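PDB 3ZS6: periplasmic oligopeptide-binding protein from Burkholderia pseudomallei, which probably binds oligopeptides in the periplasm and hands them to an ABC transporter for uptake, as related solute-binding proteins of its family do. Local coordinates for residues Val142-Glu147 and Ala408-Ala413; Leu349-Thr354 and Leu376-Lys381. All blocks are in the same frame, centred on the assembly; numbering follows the deposited sequence. Where two conformers were deposited one is given.

Interaction 1. Residues Val142-Glu147 and Ala408-Ala413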
loop_
_atom_site.group_PDB
_atom_site.type_symbol
_atom_site.label_atom_id
_atom_site.label_comp_id
_atom_site.label_asym_id
_atom_site.label_seq_id
_atom_site.Cartn_x
_atom_site.Cartn_y
_atom_site.Cartn_z
ATOM N N VAL A 142 -10.607 -14.541 -11.351
ATOM C CA VAL A 142 -9.394 -13.901 -10.855
ATOM C C VAL A 142 -8.321 -14.972 -10.681
ATOM O O VAL A 142 -8.380 -15.775 -9.751
ATOM C CB VAL A 142 -9.638 -13.198 -9.496
ATOM C CG1 VAL A 142 -8.352 -12.534 -8.983
ATOM C CG2 VAL A 142 -10.771 -12.187 -9.609
ATOM N N SER A 143 -7.336 -14.981 -11.569
ATOM C CA SER A 143 -6.388 -16.091 -11.627
ATOM C C SER A 143 -5.393 -16.067 -10.468
ATOM O O SER A 143 -4.775 -17.078 -10.154
ATOM C CB SER A 143 -5.638 -16.082 -12.962
ATOM O OG SER A 143 -4.785 -14.952 -13.051
ATOM N N TYR A 144 -5.241 -14.901 -9.847
ATOM C CA TYR A 144 -4.235 -14.693 -8.818
ATOM C C TYR A 144 -4.873 -14.484 -7.442
ATOM O O TYR A 144 -4.235 -13.973 -6.517
ATOM C CB TYR A 144 -3.381 -13.475 -9.177
ATOM C CG TYR A 144 -4.202 -12.250 -9.552
ATOM C CD1 TYR A 144 -4.659 -11.371 -8.578
ATOM C CD2 TYR A 144 -4.524 -11.986 -10.882
ATOM C CE1 TYR A 144 -5.410 -10.256 -8.912
ATOM C CE2 TYR A 144 -5.273 -10.880 -11.233
ATOM C CZ TYR A 144 -5.713 -10.015 -10.247
ATOM O OH TYR A 144 -6.461 -8.913 -10.597
ATOM N N PHE A 145 -6.130 -14.886 -7.302
ATOM C CA PHE A 145 -6.860 -14.581 -6.082
ATOM C C PHE A 145 -6.103 -14.906 -4.790
ATOM O O PHE A 145 -6.202 -14.166 -3.814
ATOM C CB PHE A 145 -8.258 -15.212 -6.064
ATOM C CG PHE A 145 -9.078 -14.778 -4.883
ATOM C CD1 PHE A 145 -9.528 -13.466 -4.789
ATOM C CD2 PHE A 145 -9.344 -15.653 -3.838
ATOM C CE1 PHE A 145 -10.260 -13.038 -3.687
ATOM C CE2 PHE A 145 -10.076 -15.235 -2.733
ATOM C CZ PHE A 145 -10.533 -13.914 -2.655
ATOM N N PRO A 146 -5.343 -16.012 -4.769
ATOM C CA PRO A 146 -4.676 -16.308 -3.495
ATOM C C PRO A 146 -3.715 -15.208 -3.013
ATOM O O PRO A 146 -3.549 -15.069 -1.803
ATOM C CB PRO A 146 -3.939 -17.627 -3.782
ATOM C CG PRO A 146 -4.780 -18.288 -4.849
ATOM C CD PRO A 146 -5.261 -17.137 -5.721
ATOM N N GLU A 147 -3.110 -14.448 -3.925
ATOM C CA GLU A 147 -2.246 -13.327 -3.537
ATOM C C GLU A 147 -2.953 -12.332 -2.626
ATOM O O GLU A 147 -2.356 -11.814 -1.678
ATOM C CB GLU A 147 -1.725 -12.573 -4.768
ATOM C CG GLU A 147 -0.549 -13.223 -5.453
ATOM C CD GLU A 147 -0.024 -12.396 -6.617
ATOM O OE1 GLU A 147 0.624 -11.350 -6.377
ATOM O OE2 GLU A 147 -0.247 -12.806 -7.772
ATOM N N ALA A 408 1.766 -1.808 -4.449
ATOM C CA ALA A 408 0.918 -2.876 -4.968
ATOM C C ALA A 408 0.563 -3.862 -3.852
ATOM O O ALA A 408 1.428 -4.216 -3.048
ATOM C CB ALA A 408 1.635 -3.600 -6.097
ATOM N N ASP A 409 -0.692 -4.309 -3.809
ATOM C CA ASP A 409 -1.127 -5.318 -2.833
ATOM C C ASP A 409 -0.902 -6.722 -3.391
ATOM O O ASP A 409 -0.967 -7.717 -2.661
ATOM C CB ASP A 409 -2.615 -5.154 -2.485
ATOM C CG ASP A 409 -2.893 -3.925 -1.623
ATOM O OD1 ASP A 409 -1.984 -3.478 -0.895
ATOM O OD2 ASP A 409 -4.025 -3.403 -1.680
ATOM N N TYR A 410 -0.659 -6.780 -4.698
ATOM C CA TYR A 410 -0.438 -8.025 -5.421
ATOM C C TYR A 410 0.077 -7.638 -6.792
ATOM O O TYR A 410 -0.071 -6.487 -7.206
ATOM C CB TYR A 410 -1.734 -8.832 -5.546
ATOM C CG TYR A 410 -2.926 -8.032 -6.023
ATOM C CD1 TYR A 410 -3.197 -7.883 -7.383
ATOM C CD2 TYR A 410 -3.783 -7.417 -5.113
ATOM C CE1 TYR A 410 -4.298 -7.147 -7.823
ATOM C CE2 TYR A 410 -4.881 -6.676 -5.540
ATOM C CZ TYR A 410 -5.133 -6.544 -6.895
ATOM O OH TYR A 410 -6.224 -5.814 -7.317
ATOM N N ASN A 411 0.689 -8.582 -7.497
ATOM C CA ASN A 411 1.372 -8.238 -8.736
ATOM C C ASN A 411 0.448 -8.315 -9.934
ATOM O O ASN A 411 0.554 -9.220 -10.758
ATOM C CB ASN A 411 2.613 -9.113 -8.954
ATOM C CG ASN A 411 3.456 -8.646 -10.134
ATOM O OD1 ASN A 411 3.045 -7.777 -10.910
ATOM N ND2 ASN A 411 4.641 -9.228 -10.278
ATOM N N ASP A 412 -0.476 -7.366 -10.006
ATOM C CA ASP A 412 -1.328 -7.211 -11.170
ATOM C C ASP A 412 -1.822 -5.775 -11.247
ATOM O O ASP A 412 -2.019 -5.118 -10.220
ATOM C CB ASP A 412 -2.512 -8.174 -11.134
ATOM C CG ASP A 412 -3.398 -8.033 -12.358
ATOM O OD1 ASP A 412 -2.980 -8.491 -13.442
ATOM O OD2 ASP A 412 -4.502 -7.447 -12.244
ATOM N N ALA A 413 -2.024 -5.293 -12.467
ATOM C CA ALA A 413 -2.396 -3.896 -12.679
ATOM C C ALA A 413 -3.650 -3.487 -11.906
ATOM O O ALA A 413 -3.842 -2.305 -11.615
ATOM C CB ALA A 413 -2.569 -3.609 -14.176
HETATM O O HOH W 1 0.015 -10.228 -2.230
HETATM O O HOH W 2 0.320 -11.945 -9.989
#

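Interaction 2. Residues Leu349-Thr354 and Leu376-Lys381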
loop_
_atom_site.group_PDB
_atom_site.type_symbol
_atom_site.label_atom_id
_atom_site.label_comp_id
_atom_site.label_asym_id
_atom_site.label_seq_id
_atom_site.Cartn_x
_atom_site.Cartn_y
_atom_site.Cartn_z
ATOM N N LEU A 349 -3.625 31.226 -9.147
ATOM C CA LEU A 349 -4.011 30.113 -8.286
ATOM C C LEU A 349 -3.129 29.998 -7.051
ATOM O O LEU A 349 -1.901 30.097 -7.128
ATOM C CB LEU A 349 -3.962 28.800 -9.063
ATOM C CG LEU A 349 -5.032 28.593 -10.130
ATOM C CD1 LEU A 349 -4.673 27.412 -11.028
ATOM C CD2 LEU A 349 -6.400 28.411 -9.477
ATOM N N THR A 350 -3.768 29.771 -5.911
ATOM C CA THR A 350 -3.054 29.426 -4.689
ATOM C C THR A 350 -3.622 28.138 -4.106
ATOM O O THR A 350 -4.837 28.012 -3.958
ATOM C CB THR A 350 -3.157 30.554 -3.651
ATOM O OG1 THR A 350 -2.538 31.725 -4.182
ATOM C CG2 THR A 350 -2.452 30.162 -2.357
ATOM N N PHE A 351 -2.743 27.182 -3.800
ATOM C CA PHE A 351 -3.136 25.926 -3.166
ATOM C C PHE A 351 -2.338 25.681 -1.893
ATOM O O PHE A 351 -1.265 26.247 -1.697
ATOM C CB PHE A 351 -2.899 24.726 -4.094
ATOM C CG PHE A 351 -3.645 24.791 -5.391
ATOM C CD1 PHE A 351 -5.020 24.604 -5.427
ATOM C CD2 PHE A 351 -2.972 25.034 -6.574
ATOM C CE1 PHE A 351 -5.706 24.657 -6.617
ATOM C CE2 PHE A 351 -3.656 25.092 -7.772
ATOM C CZ PHE A 351 -5.025 24.901 -7.791
ATOM N N THR A 352 -2.863 24.814 -1.034
ATOM C CA THR A 352 -2.089 24.299 0.086
ATOM C C THR A 352 -1.568 22.913 -0.292
ATOM O O THR A 352 -2.320 22.077 -0.804
ATOM C CB THR A 352 -2.936 24.242 1.374
ATOM O OG1 THR A 352 -3.225 25.578 1.808
ATOM C CG2 THR A 352 -2.196 23.511 2.485
ATOM N N LEU A 353 -0.274 22.688 -0.078
ATOM C CA LEU A 353 0.347 21.389 -0.356
ATOM C C LEU A 353 0.669 20.680 0.961
ATOM O O LEU A 353 1.575 21.077 1.701
ATOM C CB LEU A 353 1.611 21.563 -1.210
ATOM C CG LEU A 353 2.545 20.370 -1.463
ATOM C CD1 LEU A 353 1.795 19.169 -2.006
ATOM C CD2 LEU A 353 3.678 20.767 -2.422
ATOM N N THR A 354 -0.084 19.635 1.261
ATOM C CA THR A 354 0.075 18.950 2.535
ATOM C C THR A 354 0.869 17.651 2.376
ATOM O O THR A 354 0.619 16.879 1.451
ATOM C CB THR A 354 -1.294 18.652 3.160
ATOM O OG1 THR A 354 -2.069 19.859 3.202
ATOM C CG2 THR A 354 -1.137 18.092 4.568
ATOM N N LEU A 376 4.785 28.628 -13.496
ATOM C CA LEU A 376 3.373 28.887 -13.749
ATOM C C LEU A 376 2.844 30.060 -12.940
ATOM O O LEU A 376 1.731 30.529 -13.173
ATOM C CB LEU A 376 2.544 27.639 -13.433
ATOM C CG LEU A 376 2.738 26.399 -14.310
ATOM C CD1 LEU A 376 1.916 25.247 -13.751
ATOM C CD2 LEU A 376 2.345 26.689 -15.758
ATOM N N GLY A 377 3.634 30.524 -11.977
ATOM C CA GLY A 377 3.171 31.559 -11.072
ATOM C C GLY A 377 2.066 31.037 -10.169
ATOM O O GLY A 377 1.239 31.802 -9.668
ATOM N N VAL A 378 2.040 29.722 -9.980
ATOM C CA VAL A 378 1.095 29.091 -9.063
ATOM C C VAL A 378 1.710 28.974 -7.674
ATOM O O VAL A 378 2.848 28.529 -7.530
ATOM C CB VAL A 378 0.680 27.688 -9.565
ATOM C CG1 VAL A 378 -0.037 26.913 -8.471
ATOM C CG2 VAL A 378 -0.198 27.811 -10.800
ATOM N N THR A 379 0.961 29.371 -6.652
ATOM C CA THR A 379 1.487 29.353 -5.293
ATOM C C THR A 379 1.004 28.128 -4.516
ATOM O O THR A 379 -0.197 27.921 -4.337
ATOM C CB THR A 379 1.088 30.630 -4.521
ATOM O OG1 THR A 379 1.526 31.790 -5.240
ATOM C CG2 THR A 379 1.710 30.639 -3.136
ATOM N N ALA A 380 1.946 27.310 -4.064
ATOM C CA ALA A 380 1.619 26.170 -3.213
ATOM C C ALA A 380 2.233 26.366 -1.833
ATOM O O ALA A 380 3.453 26.374 -1.692
ATOM C CB ALA A 380 2.117 24.869 -3.840
ATOM N N LYS A 381 1.382 26.524 -0.823
ATOM C CA LYS A 381 1.837 26.707 0.549
ATOM C C LYS A 381 2.006 25.350 1.235
ATOM O O LYS A 381 1.082 24.537 1.250
ATOM C CB LYS A 381 0.856 27.588 1.327
ATOM C CG LYS A 381 0.665 28.981 0.718
ATOM C CD LYS A 381 -0.282 29.846 1.537
ATOM C CE LYS A 381 -0.325 31.274 0.989
ATOM N NZ LYS A 381 -1.363 32.134 1.640
HETATM O O HOH W 3 -0.338 32.726 -7.037
#

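Interaction 1. Residues Val142-Glu147 and Ala408-Ala413
Tyr144 and Tyr410 reach toward each other from the two segments; their rings are nearly parallel (23°) but offset so far that little of one lies over the other. The centroids stand 5.2 Å apart, and the touch is made where Tyr144 CE1 comes within 3.5 Å of Tyr410 CE1. The Tyr144 ring is sandwiched: Val142 CG1 of its own turn sits over the centre of one face, and on the opposite face Asp412 CB makes a CH-pi contact 4.0 Å from the ring centroid. The Asp412 side chain crosses the ring at about a right angle, its carboxylate plane turned 31° from the ring. Its chi1 of -179° extends the carboxylate away from the backbone N toward the tyrosine hydroxyl, and Asp412 OD2 lies 2.9 Å from Tyr144 OH. The same OD2 forms a salt bridge with Arg452 and accepts the backbone N of Met414, which fixes the carboxylate. Glu147 approaches Tyr410 crosswise, its OE1 taking a nearly straight bond from Asn411 N at 3.0 Å, on the syn side but tilted from the carboxylate plane. A water donates to both Glu147 O and Asp409 O, tying the two backbones. Asp409 OD1 hydrogen-bonds to the backbone of the bound peptide while its OD2 bonds Tyr101 OH, placing this contact beside the ligand site. Helix 145-148, packed on strands 48-60 and 63-68, thus meets the loop joining strand 401-407 to helix 414-417.

Interaction 2. Residues Leu349-Thr354 and Leu376-Lys381
Thr350, Phe351 and Thr352 pair in parallel with Thr379, Ala380 and Lys381, and the backbone makes the tight part of this contact. Four hydrogen bonds alternate between the strands: Thr379 N gives to Leu349 O, Phe351 N to Thr379 O, Lys381 N to Phe351 O, and Leu353 N to Lys381 O. The bond from Phe351 N to Thr379 O, 2.7 Å long, runs almost straight down its carbonyl. That from Leu353 N to Lys381 O comes in 32° out of the carbonyl plane. CA-H...O contacts from Thr350, Ala380 and Thr352 fill in between these bonds.

The side chains divide the two faces sharply. On the face of Phe351 and Ala380, Leu353 CB touches Ala380 CB at 4.3 Å. At the strand entrance beside this face, one of two Val378 conformers brings CG1 to the edge of the Phe351 ring, 4.0 Å from Phe351 CD2. Phe351 CG lies anti to the carbonyl carbon (chi1 -59°), which turns the ring to the Val378 side. Leu338 of helix 327-340 and Ile401 of the neighbouring strand continue this apolar layer.

The face bearing Thr350, Thr352, Thr379 and Lys381 is looser and nearer solvent. Thr350 and Thr379 stand side by side, pointing the same way, and the extended Lys381 chain passes obliquely over Thr350, its CE 4.1 Å from Thr350 CG2. At the start of the second strand, a water donates to Leu349 O and Gly377 O and accepts from Thr379 OG1. Gly377, with phi 68°, turns the chain out of helix 359-376.

This is a right-handed beta-alpha-beta crossover whose chemistry implies a division of labour: backbone bonds set the strand register, apolar side chains pack one face, and hydroxyls with an aliphatic lysine stem line the wetter one.

How the interactions relate
From the N terminus the chain first passes through residues 142-147, beside the antiparallel sheet that includes strands 48-60 and 63-68. Their partner, residues 408-413, comes 261 residues later, so interaction 1 closes a very long loop. Interaction 2 is nested inside that loop and closes a short one of its own: its segments are 22 residues apart, joined by helix 359-376. Strand 401-407, parallel to 350-356 in the same mixed sheet, then leads directly into residues 408-413. The two contacts do not touch: their centres lie 37 Å apart, on opposite sides of the chain's centre. Interaction 1 ties helix 145-148 to the loop after strand 401-407, whereas interaction 2 works within the mixed sheet.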